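Local atomic coordinates of putative exported protein (Bordetella pertussis Tohama I, PDB entry 2PFY), a protein that binds pyroglutamic acid as an extracytoplasmic solute receptor and probably delivers it to a tripartite ATP-independent periplasmic (TRAP) transporter. Residues T2-T7 / G33-K38; N19-A24 / V39-T44; V82-S87 / K271-I276; Y200-F205 / E263-Q268. All coordinates share one frame; numbering follows the deposited sequence.

Interaction 1. Residues T2-T7 / G33-K38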
loop_
_atom_site.group_PDB
_atom_site.type_symbol
_atom_site.label_atom_id
_atom_site.label_comp_id
_atom_site.label_asym_id
_atom_site.label_seq_id
_atom_site.Cartn_x
_atom_site.Cartn_y
_atom_site.Cartn_z
ATOM N N THR A 2 -23.845 -11.021 14.185
ATOM C CA THR A 2 -22.807 -10.107 14.619
ATOM C C THR A 2 -22.654 -9.089 13.500
ATOM O O THR A 2 -22.640 -9.488 12.330
ATOM C CB THR A 2 -21.489 -10.849 14.835
ATOM O OG1 THR A 2 -21.667 -11.858 15.843
ATOM C CG2 THR A 2 -20.391 -9.915 15.304
ATOM N N SER A 3 -22.589 -7.797 13.866
ATOM C CA SER A 3 -22.256 -6.696 12.951
ATOM C C SER A 3 -20.881 -6.157 13.287
ATOM O O SER A 3 -20.611 -5.828 14.453
ATOM C CB SER A 3 -23.235 -5.528 13.093
ATOM O OG SER A 3 -24.551 -6.006 13.176
ATOM N N TRP A 4 -20.048 -5.998 12.261
ATOM C CA TRP A 4 -18.699 -5.438 12.358
ATOM C C TRP A 4 -18.691 -4.165 11.534
ATOM O O TRP A 4 -19.296 -4.131 10.449
ATOM C CB TRP A 4 -17.814 -6.269 11.463
ATOM C CG TRP A 4 -16.836 -7.182 11.903
ATOM C CD1 TRP A 4 -15.749 -7.631 11.141
ATOM C CD2 TRP A 4 -16.790 -7.875 13.082
ATOM N NE1 TRP A 4 -15.022 -8.512 11.835
ATOM C CE2 TRP A 4 -15.652 -8.698 13.033
ATOM C CE3 TRP A 4 -17.574 -7.883 14.211
ATOM C CZ2 TRP A 4 -15.299 -9.500 14.065
ATOM C CZ3 TRP A 4 -17.221 -8.652 15.183
ATOM C CH2 TRP A 4 -16.099 -9.457 15.127
ATOM N N THR A 5 -17.891 -3.188 11.941
ATOM C CA THR A 5 -17.611 -2.050 11.081
ATOM C C THR A 5 -16.173 -2.146 10.608
ATOM O O THR A 5 -15.261 -2.468 11.377
ATOM C CB THR A 5 -17.819 -0.699 11.825
ATOM O OG1 THR A 5 -19.197 -0.619 12.235
ATOM C CG2 THR A 5 -17.504 0.509 10.877
HETATM N N MSE A 6 -15.982 -1.894 9.321
HETATM C CA MSE A 6 -14.675 -1.944 8.739
HETATM C C MSE A 6 -14.284 -0.560 8.208
HETATM O O MSE A 6 -15.113 0.153 7.628
HETATM C CB MSE A 6 -14.656 -2.964 7.592
HETATM C CG MSE A 6 -13.307 -3.084 6.863
HETATM SE SE MSE A 6 -13.347 -4.630 5.626
HETATM C CE MSE A 6 -13.640 -6.108 6.712
ATOM N N THR A 7 -13.014 -0.215 8.372
ATOM C CA THR A 7 -12.488 0.986 7.715
ATOM C C THR A 7 -11.700 0.525 6.489
ATOM O O THR A 7 -10.976 -0.479 6.536
ATOM C CB THR A 7 -11.620 1.859 8.673
ATOM O OG1 THR A 7 -11.118 3.013 7.963
ATOM C CG2 THR A 7 -10.404 1.046 9.225
ATOM N N GLY A 33 -25.446 -14.758 6.751
ATOM C CA GLY A 33 -25.924 -13.619 7.507
ATOM C C GLY A 33 -25.457 -13.497 8.951
ATOM O O GLY A 33 -25.695 -12.471 9.576
ATOM N N ALA A 34 -24.779 -14.509 9.473
ATOM C CA ALA A 34 -24.323 -14.473 10.875
ATOM C C ALA A 34 -23.247 -13.409 11.140
ATOM O O ALA A 34 -23.123 -12.948 12.269
ATOM C CB ALA A 34 -23.833 -15.866 11.350
ATOM N N LEU A 35 -22.450 -13.047 10.122
ATOM C CA LEU A 35 -21.533 -11.921 10.279
ATOM C C LEU A 35 -21.718 -10.942 9.124
ATOM O O LEU A 35 -21.570 -11.310 7.934
ATOM C CB LEU A 35 -20.073 -12.380 10.393
ATOM C CG LEU A 35 -18.984 -11.277 10.503
ATOM C CD1 LEU A 35 -19.186 -10.386 11.762
ATOM C CD2 LEU A 35 -17.571 -11.872 10.501
ATOM N N GLU A 36 -22.043 -9.703 9.476
ATOM C CA GLU A 36 -22.186 -8.635 8.472
ATOM C C GLU A 36 -21.118 -7.571 8.721
ATOM O O GLU A 36 -20.992 -7.047 9.835
ATOM C CB GLU A 36 -23.590 -8.018 8.492
ATOM C CG GLU A 36 -23.717 -6.907 7.417
ATOM C CD GLU A 36 -25.133 -6.486 7.106
ATOM O OE1 GLU A 36 -25.891 -6.268 8.072
ATOM O OE2 GLU A 36 -25.459 -6.328 5.886
ATOM N N ILE A 37 -20.329 -7.285 7.692
ATOM C CA ILE A 37 -19.287 -6.289 7.813
ATOM C C ILE A 37 -19.709 -5.102 6.948
ATOM O O ILE A 37 -19.956 -5.260 5.772
ATOM C CB ILE A 37 -17.934 -6.828 7.359
ATOM C CG1 ILE A 37 -17.560 -8.089 8.196
ATOM C CG2 ILE A 37 -16.880 -5.687 7.428
ATOM C CD1 ILE A 37 -16.323 -8.870 7.705
ATOM N N LYS A 38 -19.813 -3.934 7.553
ATOM C CA LYS A 38 -20.166 -2.708 6.830
ATOM C C LYS A 38 -18.892 -1.881 6.640
ATOM O O LYS A 38 -18.215 -1.552 7.600
ATOM C CB LYS A 38 -21.232 -1.908 7.592
ATOM C CG LYS A 38 -22.409 -2.732 8.096
ATOM C CD LYS A 38 -22.278 -3.036 9.666
ATOM C CE LYS A 38 -22.682 -4.434 10.022
ATOM N NZ LYS A 38 -24.187 -4.672 10.040
HETATM O O HOH W 1 -21.369 -14.496 14.282
#
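Strands 2-7 and 35-40 are the two parallel strands of a beta-alpha-beta unit, and here Thr2 to Thr5 pair in sequence with Leu35 to Lys38. The ladder is regular: Glu36 N donates to Thr2 O, Trp4 N to Glu36 O at 2.8 Å, Lys38 N to Trp4 O and Met6 N to Lys38 O. At its start Thr2 N reaches Ala34 O less straight, with an angle of 142° at the hydrogen, and a water joins that same carbonyl to Thr2 OG1.

Thr2, Trp4, Leu35 and Ile37 share one face of the sheet. Leu35 CD1 lies over a face of the Trp4 indole, 4.0 Å from the centroid of its six-membered ring, a CH-pi contact in which the broad indole offers a flat surface for a leucine methyl to rest on. Ile37 runs alongside Trp4, and its CG1 comes to 3.5 Å from Trp4 CD1. With CG1 beside the backbone N (chi1 -58°), CG2 falls anti to it and packs tightly, 3.3 Å from Met6 CE, the methyl of a selenomethionine.

On the face of Ser3 and Glu36, Lys38 bends back over the strands. Its CE presses on Ser3 CB, and NZ forms a salt bridge of 3.1 Å with Glu36 OE1, approaching from above the carboxylate plane. Polar side chains, the short Ser3 and the long Glu36 and Lys38, fit this more exposed face.

Helix 15-30 covers the apolar face, where Val27 meets Leu35 and Ile37 while Phe23 meets Met6. Strand 62-66 flanks strand 2-7, with Ile62 against Trp4, and strand 35-40 forms one outer edge of the sheet.

Interaction 2. Residues N19-A24 / V39-T44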
loop_
_atom_site.group_PDB
_atom_site.type_symbol
_atom_site.label_atom_id
_atom_site.label_comp_id
_atom_site.label_asym_id
_atom_site.label_seq_id
_atom_site.Cartn_x
_atom_site.Cartn_y
_atom_site.Cartn_z
ATOM N N ASN A 19 -12.256 -4.610 -3.633
ATOM C CA ASN A 19 -11.917 -5.982 -3.205
ATOM C C ASN A 19 -12.349 -6.246 -1.730
ATOM O O ASN A 19 -12.890 -7.327 -1.399
ATOM C CB ASN A 19 -10.416 -6.209 -3.445
ATOM C CG ASN A 19 -9.990 -7.657 -3.250
ATOM O OD1 ASN A 19 -10.693 -8.574 -3.628
ATOM N ND2 ASN A 19 -8.839 -7.855 -2.655
ATOM N N ALA A 20 -12.163 -5.250 -0.864
ATOM C CA ALA A 20 -12.615 -5.331 0.516
ATOM C C ALA A 20 -14.156 -5.401 0.627
ATOM O O ALA A 20 -14.692 -6.161 1.445
ATOM C CB ALA A 20 -12.027 -4.176 1.340
ATOM N N ARG A 21 -14.857 -4.612 -0.190
ATOM C CA ARG A 21 -16.328 -4.679 -0.290
ATOM C C ARG A 21 -16.804 -6.085 -0.708
ATOM O O ARG A 21 -17.761 -6.663 -0.105
ATOM C CB ARG A 21 -16.885 -3.574 -1.221
ATOM C CG ARG A 21 -16.726 -2.132 -0.557
ATOM C CD ARG A 21 -17.535 -1.055 -1.313
ATOM N NE ARG A 21 -17.456 0.243 -0.632
ATOM C CZ ARG A 21 -18.137 0.558 0.471
ATOM N NH1 ARG A 21 -18.956 -0.323 1.026
ATOM N NH2 ARG A 21 -18.010 1.754 1.025
ATOM N N GLN A 22 -16.128 -6.666 -1.691
ATOM C CA GLN A 22 -16.537 -7.989 -2.149
ATOM C C GLN A 22 -16.260 -9.023 -1.045
ATOM O O GLN A 22 -17.060 -9.980 -0.818
ATOM C CB GLN A 22 -15.842 -8.343 -3.467
ATOM C CG GLN A 22 -16.260 -9.739 -4.009
ATOM C CD GLN A 22 -15.804 -10.004 -5.434
ATOM O OE1 GLN A 22 -15.417 -9.083 -6.179
ATOM N NE2 GLN A 22 -15.809 -11.276 -5.808
ATOM N N PHE A 23 -15.128 -8.844 -0.371
ATOM C CA PHE A 23 -14.763 -9.665 0.802
ATOM C C PHE A 23 -15.846 -9.583 1.888
ATOM O O PHE A 23 -16.281 -10.625 2.409
ATOM C CB PHE A 23 -13.372 -9.269 1.336
ATOM C CG PHE A 23 -13.149 -9.644 2.789
ATOM C CD1 PHE A 23 -12.779 -10.950 3.135
ATOM C CD2 PHE A 23 -13.317 -8.698 3.794
ATOM C CE1 PHE A 23 -12.598 -11.312 4.495
ATOM C CE2 PHE A 23 -13.151 -9.046 5.178
ATOM C CZ PHE A 23 -12.773 -10.341 5.510
ATOM N N ALA A 24 -16.312 -8.366 2.219
ATOM C CA ALA A 24 -17.397 -8.198 3.203
ATOM C C ALA A 24 -18.691 -8.928 2.743
ATOM O O ALA A 24 -19.375 -9.614 3.540
ATOM C CB ALA A 24 -17.664 -6.661 3.483
ATOM N N VAL A 39 -18.577 -1.566 5.388
ATOM C CA VAL A 39 -17.327 -0.906 5.032
ATOM C C VAL A 39 -17.575 0.604 4.909
ATOM O O VAL A 39 -18.514 1.050 4.216
ATOM C CB VAL A 39 -16.766 -1.440 3.689
ATOM C CG1 VAL A 39 -15.522 -0.648 3.284
ATOM C CG2 VAL A 39 -16.459 -2.975 3.780
ATOM N N GLN A 40 -16.761 1.372 5.610
ATOM C CA GLN A 40 -16.723 2.820 5.450
ATOM C C GLN A 40 -15.390 3.158 4.841
ATOM O O GLN A 40 -14.343 3.031 5.480
ATOM C CB GLN A 40 -16.926 3.537 6.796
ATOM C CG GLN A 40 -18.287 3.126 7.386
ATOM C CD GLN A 40 -18.742 4.001 8.506
ATOM O OE1 GLN A 40 -18.663 5.212 8.395
ATOM N NE2 GLN A 40 -19.239 3.398 9.600
ATOM N N SER A 41 -15.433 3.604 3.593
ATOM C CA SER A 41 -14.203 3.729 2.846
ATOM C C SER A 41 -13.710 5.187 2.844
ATOM O O SER A 41 -14.258 6.064 3.555
ATOM C CB SER A 41 -14.443 3.241 1.429
ATOM O OG SER A 41 -15.358 4.128 0.837
ATOM N N ASN A 42 -12.702 5.435 2.006
ATOM C CA ASN A 42 -12.085 6.751 1.845
ATOM C C ASN A 42 -11.563 7.370 3.150
ATOM O O ASN A 42 -11.535 8.615 3.291
ATOM C CB ASN A 42 -13.052 7.709 1.154
ATOM C CG ASN A 42 -12.320 8.900 0.512
ATOM O OD1 ASN A 42 -11.230 8.752 -0.054
ATOM N ND2 ASN A 42 -12.916 10.083 0.619
ATOM N N SER A 43 -11.129 6.515 4.089
ATOM C CA SER A 43 -10.499 6.984 5.325
ATOM C C SER A 43 -11.393 7.970 6.110
ATOM O O SER A 43 -10.902 8.796 6.902
ATOM C CB SER A 43 -9.126 7.629 5.027
ATOM O OG SER A 43 -8.204 6.696 4.486
ATOM N N THR A 44 -12.703 7.878 5.933
ATOM C CA THR A 44 -13.594 8.800 6.653
ATOM C C THR A 44 -13.733 8.449 8.135
ATOM O O THR A 44 -14.101 9.307 8.932
ATOM C CB THR A 44 -14.990 8.891 5.989
ATOM O OG1 THR A 44 -15.551 7.579 5.904
ATOM C CG2 THR A 44 -14.829 9.402 4.578
HETATM O O HOH W 2 -21.154 0.902 3.014
#
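Arg21 of helix 15-30 reaches across to Val39 near the end of strand 35-40, so this contact lies within a beta-alpha-beta unit of the solute-binding fold, where the connecting helix packs on the strand that follows it.

The apolar part is small. Val39 CG2 meets Ala24 CB at 3.9 Å, methyl against methyl, and lies at the fringe of contact with Ala20 O. Alanines on this side of the helix suit the site because their short side chains allow the backbone to come close to the strand. Val39 CG1, anti to its own backbone N (chi1 175°), instead stands 4.0 Å above the centre of the Arg21 guanidinium plane. The beta-branched valine thus divides its methyls between the helix and the flat cationic group.

The polar part gathers at the end of Arg21. An extended chain from CG to NE carries the guanidinium beyond the helix, where NE forms a salt bridge with Asp12. Ser41 OG, whose own hydrogen bond is to that aspartate, lies at the guanidinium edge, 3.6 Å from Arg21 NH2 and not bonded to it. Asp12 can thus help to hold both side chains in place, and its carboxylate balances the arginine's charge. Beyond Ser41 the chain leaves the strand through a type I' turn from Ser41 to Thr44.

The direct bond across the contact, from Arg21 NH2 to Val39 O, is weak, at 3.3 Å and bent to 133° at the hydrogen. A water supplements it, donating to Val39 O at 2.9 Å and accepting from Arg21 NH1 at 3.2 Å.

Interaction 3. Residues V82-S87 / K271-I276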
loop_
_atom_site.group_PDB
_atom_site.type_symbol
_atom_site.label_atom_id
_atom_site.label_comp_id
_atom_site.label_asym_id
_atom_site.label_seq_id
_atom_site.Cartn_x
_atom_site.Cartn_y
_atom_site.Cartn_z
ATOM N N VAL A 82 11.200 -0.895 -0.288
ATOM C CA VAL A 82 12.612 -0.694 -0.650
ATOM C C VAL A 82 12.751 -0.615 -2.181
ATOM O O VAL A 82 12.408 -1.577 -2.864
ATOM C CB VAL A 82 13.524 -1.836 -0.128
ATOM C CG1 VAL A 82 14.977 -1.675 -0.701
ATOM C CG2 VAL A 82 13.504 -1.920 1.416
ATOM N N PRO A 83 13.205 0.535 -2.719
ATOM C CA PRO A 83 13.260 0.665 -4.180
ATOM C C PRO A 83 14.062 -0.419 -4.877
ATOM O O PRO A 83 15.171 -0.784 -4.435
ATOM C CB PRO A 83 13.838 2.070 -4.403
ATOM C CG PRO A 83 13.432 2.846 -3.138
ATOM C CD PRO A 83 13.585 1.791 -2.035
ATOM N N PHE A 84 13.456 -0.978 -5.915
ATOM C CA PHE A 84 14.072 -1.951 -6.806
ATOM C C PHE A 84 14.474 -3.310 -6.202
ATOM O O PHE A 84 15.089 -4.150 -6.880
ATOM C CB PHE A 84 15.179 -1.280 -7.623
ATOM C CG PHE A 84 14.662 -0.168 -8.443
ATOM C CD1 PHE A 84 13.887 -0.430 -9.557
ATOM C CD2 PHE A 84 14.824 1.146 -8.033
ATOM C CE1 PHE A 84 13.345 0.608 -10.309
ATOM C CE2 PHE A 84 14.282 2.200 -8.780
ATOM C CZ PHE A 84 13.554 1.931 -9.922
ATOM N N LEU A 85 14.106 -3.544 -4.946
ATOM C CA LEU A 85 14.274 -4.868 -4.364
ATOM C C LEU A 85 13.334 -5.897 -5.004
ATOM O O LEU A 85 13.712 -7.046 -5.273
ATOM C CB LEU A 85 14.068 -4.794 -2.846
ATOM C CG LEU A 85 14.100 -6.122 -2.062
ATOM C CD1 LEU A 85 15.488 -6.766 -2.022
ATOM C CD2 LEU A 85 13.595 -5.918 -0.663
ATOM N N ALA A 86 12.087 -5.495 -5.251
ATOM C CA ALA A 86 11.098 -6.406 -5.827
ATOM C C ALA A 86 10.114 -5.602 -6.691
ATOM O O ALA A 86 9.012 -5.270 -6.253
ATOM C CB ALA A 86 10.363 -7.151 -4.726
ATOM N N SER A 87 10.528 -5.275 -7.908
ATOM C CA SER A 87 9.828 -4.255 -8.681
ATOM C C SER A 87 8.873 -4.813 -9.714
ATOM O O SER A 87 8.084 -4.070 -10.299
ATOM C CB SER A 87 10.838 -3.308 -9.317
ATOM O OG SER A 87 11.215 -2.304 -8.374
ATOM N N LYS A 271 19.360 4.741 -12.731
ATOM C CA LYS A 271 20.625 4.553 -12.011
ATOM C C LYS A 271 20.569 5.081 -10.575
ATOM O O LYS A 271 20.981 4.403 -9.651
ATOM C CB LYS A 271 21.792 5.230 -12.775
ATOM C CG LYS A 271 22.705 4.267 -13.489
ATOM C CD LYS A 271 23.787 5.016 -14.317
ATOM C CE LYS A 271 25.117 5.226 -13.566
ATOM N NZ LYS A 271 25.064 6.307 -12.540
ATOM N N GLU A 272 20.053 6.289 -10.398
ATOM C CA GLU A 272 20.094 6.965 -9.099
ATOM C C GLU A 272 19.129 6.337 -8.092
ATOM O O GLU A 272 19.451 6.213 -6.901
ATOM C CB GLU A 272 19.833 8.467 -9.265
ATOM C CG GLU A 272 20.979 9.249 -10.006
ATOM C CD GLU A 272 20.557 10.651 -10.479
ATOM O OE1 GLU A 272 19.335 10.889 -10.722
ATOM O OE2 GLU A 272 21.456 11.523 -10.628
ATOM N N LEU A 273 17.945 5.932 -8.563
ATOM C CA LEU A 273 16.967 5.250 -7.694
ATOM C C LEU A 273 17.452 3.865 -7.277
ATOM O O LEU A 273 17.196 3.436 -6.151
ATOM C CB LEU A 273 15.599 5.161 -8.375
ATOM C CG LEU A 273 14.840 6.482 -8.595
ATOM C CD1 LEU A 273 13.492 6.243 -9.346
ATOM C CD2 LEU A 273 14.593 7.213 -7.285
ATOM N N GLN A 274 18.140 3.173 -8.187
ATOM C CA GLN A 274 18.797 1.894 -7.879
ATOM C C GLN A 274 19.848 2.065 -6.773
ATOM O O GLN A 274 19.939 1.239 -5.861
ATOM C CB GLN A 274 19.413 1.259 -9.140
ATOM C CG GLN A 274 18.351 0.623 -10.095
ATOM C CD GLN A 274 18.823 0.416 -11.547
ATOM O OE1 GLN A 274 20.002 0.604 -11.874
ATOM N NE2 GLN A 274 17.891 0.029 -12.422
ATOM N N ALA A 275 20.630 3.136 -6.853
ATOM C CA ALA A 275 21.609 3.450 -5.797
ATOM C C ALA A 275 20.901 3.784 -4.476
ATOM O O ALA A 275 21.343 3.327 -3.407
ATOM C CB ALA A 275 22.565 4.575 -6.222
ATOM N N ILE A 276 19.788 4.537 -4.560
ATOM C CA ILE A 276 18.957 4.807 -3.383
ATOM C C ILE A 276 18.413 3.512 -2.747
ATOM O O ILE A 276 18.369 3.404 -1.523
ATOM C CB ILE A 276 17.836 5.847 -3.664
ATOM C CG1 ILE A 276 18.443 7.255 -3.755
ATOM C CG2 ILE A 276 16.736 5.812 -2.583
ATOM C CD1 ILE A 276 17.480 8.298 -4.184
#
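Leu273, Gln274 and Ile276, on one side of helix 267-287, receive Phe84 and Pro83 from the irregular segment 82-87. In sequence order the contact starts at Leu273. Its CB comes to 3.3 Å from Phe84 CE2, meeting the rim of the ring near its plane, a close approach of an aliphatic carbon to an aromatic edge. Leu273 CD1 touches the same ring carbon more loosely, at 4.2 Å. The leucine's carbonyl faces the loop too: Leu273 O is 3.8 Å from Phe84 CD2 and 4.0 Å from Pro83 CB, so carbon atoms of both loop residues border it.

At Gln274 the contact moves from the ring's edge to its face. Gln274 CG stands 4.0 Å above the plane of the Phe84 ring, offset toward the rim, and its amide plane is turned 89° from the ring. Glutamine suits an exposed helix position here, since its methylene part can cover an aromatic while its amide belongs to the polar surface.

One turn after Leu273 comes Ile276, whose CG2 approaches Pro83 CG at a looser 4.5 Å. Pro83 gives this buried end of the contact a compact, apolar ring, and Met280, a turn further on, touches it as well.

Phe84 is presented to the helix with its CG beside the backbone N (chi1 -60°), from a backbone of positive phi, 64°, where the loop turns. Its N also bonds to Ala204, tying the turn to the neighbouring segment. The contact is mainly apolar packing of a loop, which leads from strand 62-66 to helix 89-108, against long helix 267-287, near the C-terminus of the periplasmic solute-binding protein fold.

Interaction 4. Residues Y200-F205 / E263-Q268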
loop_
_atom_site.group_PDB
_atom_site.type_symbol
_atom_site.label_atom_id
_atom_site.label_comp_id
_atom_site.label_asym_id
_atom_site.label_seq_id
_atom_site.Cartn_x
_atom_site.Cartn_y
_atom_site.Cartn_z
ATOM N N TYR A 200 6.127 8.869 -14.919
ATOM C CA TYR A 200 7.261 8.038 -15.287
ATOM C C TYR A 200 7.012 6.677 -14.655
ATOM O O TYR A 200 6.814 6.597 -13.432
ATOM C CB TYR A 200 8.618 8.655 -14.787
ATOM C CG TYR A 200 8.870 10.025 -15.415
ATOM C CD1 TYR A 200 9.478 10.132 -16.673
ATOM C CD2 TYR A 200 8.403 11.194 -14.800
ATOM C CE1 TYR A 200 9.637 11.370 -17.279
ATOM C CE2 TYR A 200 8.553 12.412 -15.384
ATOM C CZ TYR A 200 9.181 12.503 -16.621
ATOM O OH TYR A 200 9.323 13.739 -17.204
ATOM N N ASP A 201 7.032 5.632 -15.490
ATOM C CA ASP A 201 6.721 4.257 -15.102
ATOM C C ASP A 201 7.950 3.684 -14.375
ATOM O O ASP A 201 8.677 2.840 -14.906
ATOM C CB ASP A 201 6.352 3.451 -16.378
ATOM C CG ASP A 201 5.845 2.016 -16.082
ATOM O OD1 ASP A 201 5.783 1.610 -14.900
ATOM O OD2 ASP A 201 5.495 1.280 -17.048
ATOM N N ALA A 202 8.200 4.193 -13.164
ATOM C CA ALA A 202 9.400 3.852 -12.413
ATOM C C ALA A 202 9.435 2.414 -11.897
ATOM O O ALA A 202 10.506 1.829 -11.762
ATOM C CB ALA A 202 9.588 4.821 -11.251
ATOM N N GLN A 203 8.262 1.847 -11.608
ATOM C CA GLN A 203 8.153 0.623 -10.808
ATOM C C GLN A 203 9.135 0.628 -9.630
ATOM O O GLN A 203 9.883 -0.344 -9.436
ATOM C CB GLN A 203 8.389 -0.630 -11.685
ATOM C CG GLN A 203 7.371 -0.814 -12.820
ATOM C CD GLN A 203 7.545 -2.123 -13.584
ATOM O OE1 GLN A 203 7.661 -3.224 -12.989
ATOM N NE2 GLN A 203 7.549 -2.018 -14.907
ATOM N N ALA A 204 9.166 1.700 -8.846
ATOM C CA ALA A 204 10.152 1.789 -7.759
ATOM C C ALA A 204 9.993 0.627 -6.745
ATOM O O ALA A 204 10.980 0.023 -6.289
ATOM C CB ALA A 204 10.069 3.121 -7.060
ATOM N N PHE A 205 8.740 0.317 -6.416
ATOM C CA PHE A 205 8.407 -0.806 -5.574
ATOM C C PHE A 205 6.923 -1.123 -5.686
ATOM O O PHE A 205 6.151 -0.438 -6.390
ATOM C CB PHE A 205 8.822 -0.546 -4.098
ATOM C CG PHE A 205 8.230 0.693 -3.506
ATOM C CD1 PHE A 205 6.999 0.648 -2.815
ATOM C CD2 PHE A 205 8.854 1.923 -3.685
ATOM C CE1 PHE A 205 6.429 1.802 -2.272
ATOM C CE2 PHE A 205 8.265 3.115 -3.153
ATOM C CZ PHE A 205 7.079 3.047 -2.443
ATOM N N GLU A 263 5.723 8.127 -19.675
ATOM C CA GLU A 263 7.068 7.780 -20.131
ATOM C C GLU A 263 7.733 6.642 -19.368
ATOM O O GLU A 263 7.411 6.406 -18.195
ATOM C CB GLU A 263 7.933 9.044 -20.111
ATOM C CG GLU A 263 7.651 9.907 -21.344
ATOM C CD GLU A 263 8.455 11.148 -21.380
ATOM O OE1 GLU A 263 8.211 12.032 -20.547
ATOM O OE2 GLU A 263 9.340 11.248 -22.248
ATOM N N PRO A 264 8.657 5.920 -20.032
ATOM C CA PRO A 264 9.412 4.944 -19.268
ATOM C C PRO A 264 10.349 5.678 -18.306
ATOM O O PRO A 264 10.459 6.899 -18.334
ATOM C CB PRO A 264 10.240 4.185 -20.329
ATOM C CG PRO A 264 9.790 4.684 -21.641
ATOM C CD PRO A 264 9.065 5.962 -21.456
ATOM N N LEU A 265 11.006 4.921 -17.456
ATOM C CA LEU A 265 11.880 5.490 -16.464
ATOM C C LEU A 265 13.171 5.945 -17.190
ATOM O O LEU A 265 13.802 5.139 -17.889
ATOM C CB LEU A 265 12.197 4.417 -15.403
ATOM C CG LEU A 265 13.104 4.862 -14.244
ATOM C CD1 LEU A 265 12.480 6.050 -13.524
ATOM C CD2 LEU A 265 13.387 3.733 -13.281
ATOM N N PRO A 266 13.544 7.229 -17.043
ATOM C CA PRO A 266 14.800 7.716 -17.675
ATOM C C PRO A 266 16.069 7.050 -17.079
ATOM O O PRO A 266 16.092 6.723 -15.884
ATOM C CB PRO A 266 14.786 9.221 -17.372
ATOM C CG PRO A 266 13.398 9.562 -16.995
ATOM C CD PRO A 266 12.834 8.316 -16.337
ATOM N N PRO A 267 17.118 6.829 -17.911
ATOM C CA PRO A 267 18.242 6.005 -17.432
ATOM C C PRO A 267 19.050 6.577 -16.276
ATOM O O PRO A 267 19.500 5.812 -15.433
ATOM C CB PRO A 267 19.107 5.817 -18.672
ATOM C CG PRO A 267 18.790 7.032 -19.541
ATOM C CD PRO A 267 17.313 7.274 -19.307
ATOM N N GLN A 268 19.228 7.896 -16.215
ATOM C CA GLN A 268 19.935 8.474 -15.071
ATOM C C GLN A 268 19.091 8.316 -13.801
ATOM O O GLN A 268 19.587 7.870 -12.782
ATOM C CB GLN A 268 20.273 9.945 -15.327
ATOM C CG GLN A 268 21.064 10.614 -14.191
ATOM C CD GLN A 268 22.489 10.108 -14.064
ATOM O OE1 GLN A 268 23.034 9.491 -14.979
ATOM N NE2 GLN A 268 23.099 10.382 -12.926
HETATM O O HOH W 3 9.960 13.784 -19.790
#
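Tyr200 and Glu263 pair close to the ends of the parallel strands 198-201 and 261-264, neighbours in a mixed sheet of the solute-binding fold. Asp201 N donates to Glu263 O at 2.8 Å and 167°, and Tyr200 CA also faces that oxygen.

The tyrosine side chain leaves CB with CG beside the backbone N (chi1 -61°), which lays the ring alongside Glu263, both pointing the same way. Ring atom CD1 has two neighbours at 3.8 Å: Pro264 O, in the ring plane at its edge, and Pro266 CD. One atom further out, CE1 lies 3.6 Å from Glu263 OE1, with ring and carboxylate planes 34° apart. The long aromatic thus crosses an apolar proline near its base and carries a hydroxyl to polar partners at its tip, where OH bonds to Val131 N.

Past the strands, Leu265 packs on Ala202, CD1 to CB at 3.9 Å; alanine's short side chain lets Leu265 lie against the backbone there. Asp201, centre of an inverse gamma turn, forms a salt bridge with Arg249, while Pro266 takes the N-cap position of helix 267-287. One water lies 2.7 Å from Tyr200 OH and donates to Glu263 OE1 at 2.6 Å.

In the fold
Interactions 1 and 2 share strand 35-40 and build one beta-alpha-beta unit: the first joins its strands, the second sets its helix on the sheet. They touch through Met6 and Phe23. On the opposite side of the chain's centre, interactions 3 and 4 both use helix 267-287 and meet where Phe84 N approaches Ala204 O. Interaction 4 is nested inside the long chain loop closed by interaction 3. Backbone ladder bonds dominate interaction 1, whereas interaction 4 has a short strand pairing that gives way to side-chain packing. Interaction 3 is mostly buried and apolar; interaction 2, partly buried like 1 and 4, combines methyl packing with a charged, hydrated arginine end.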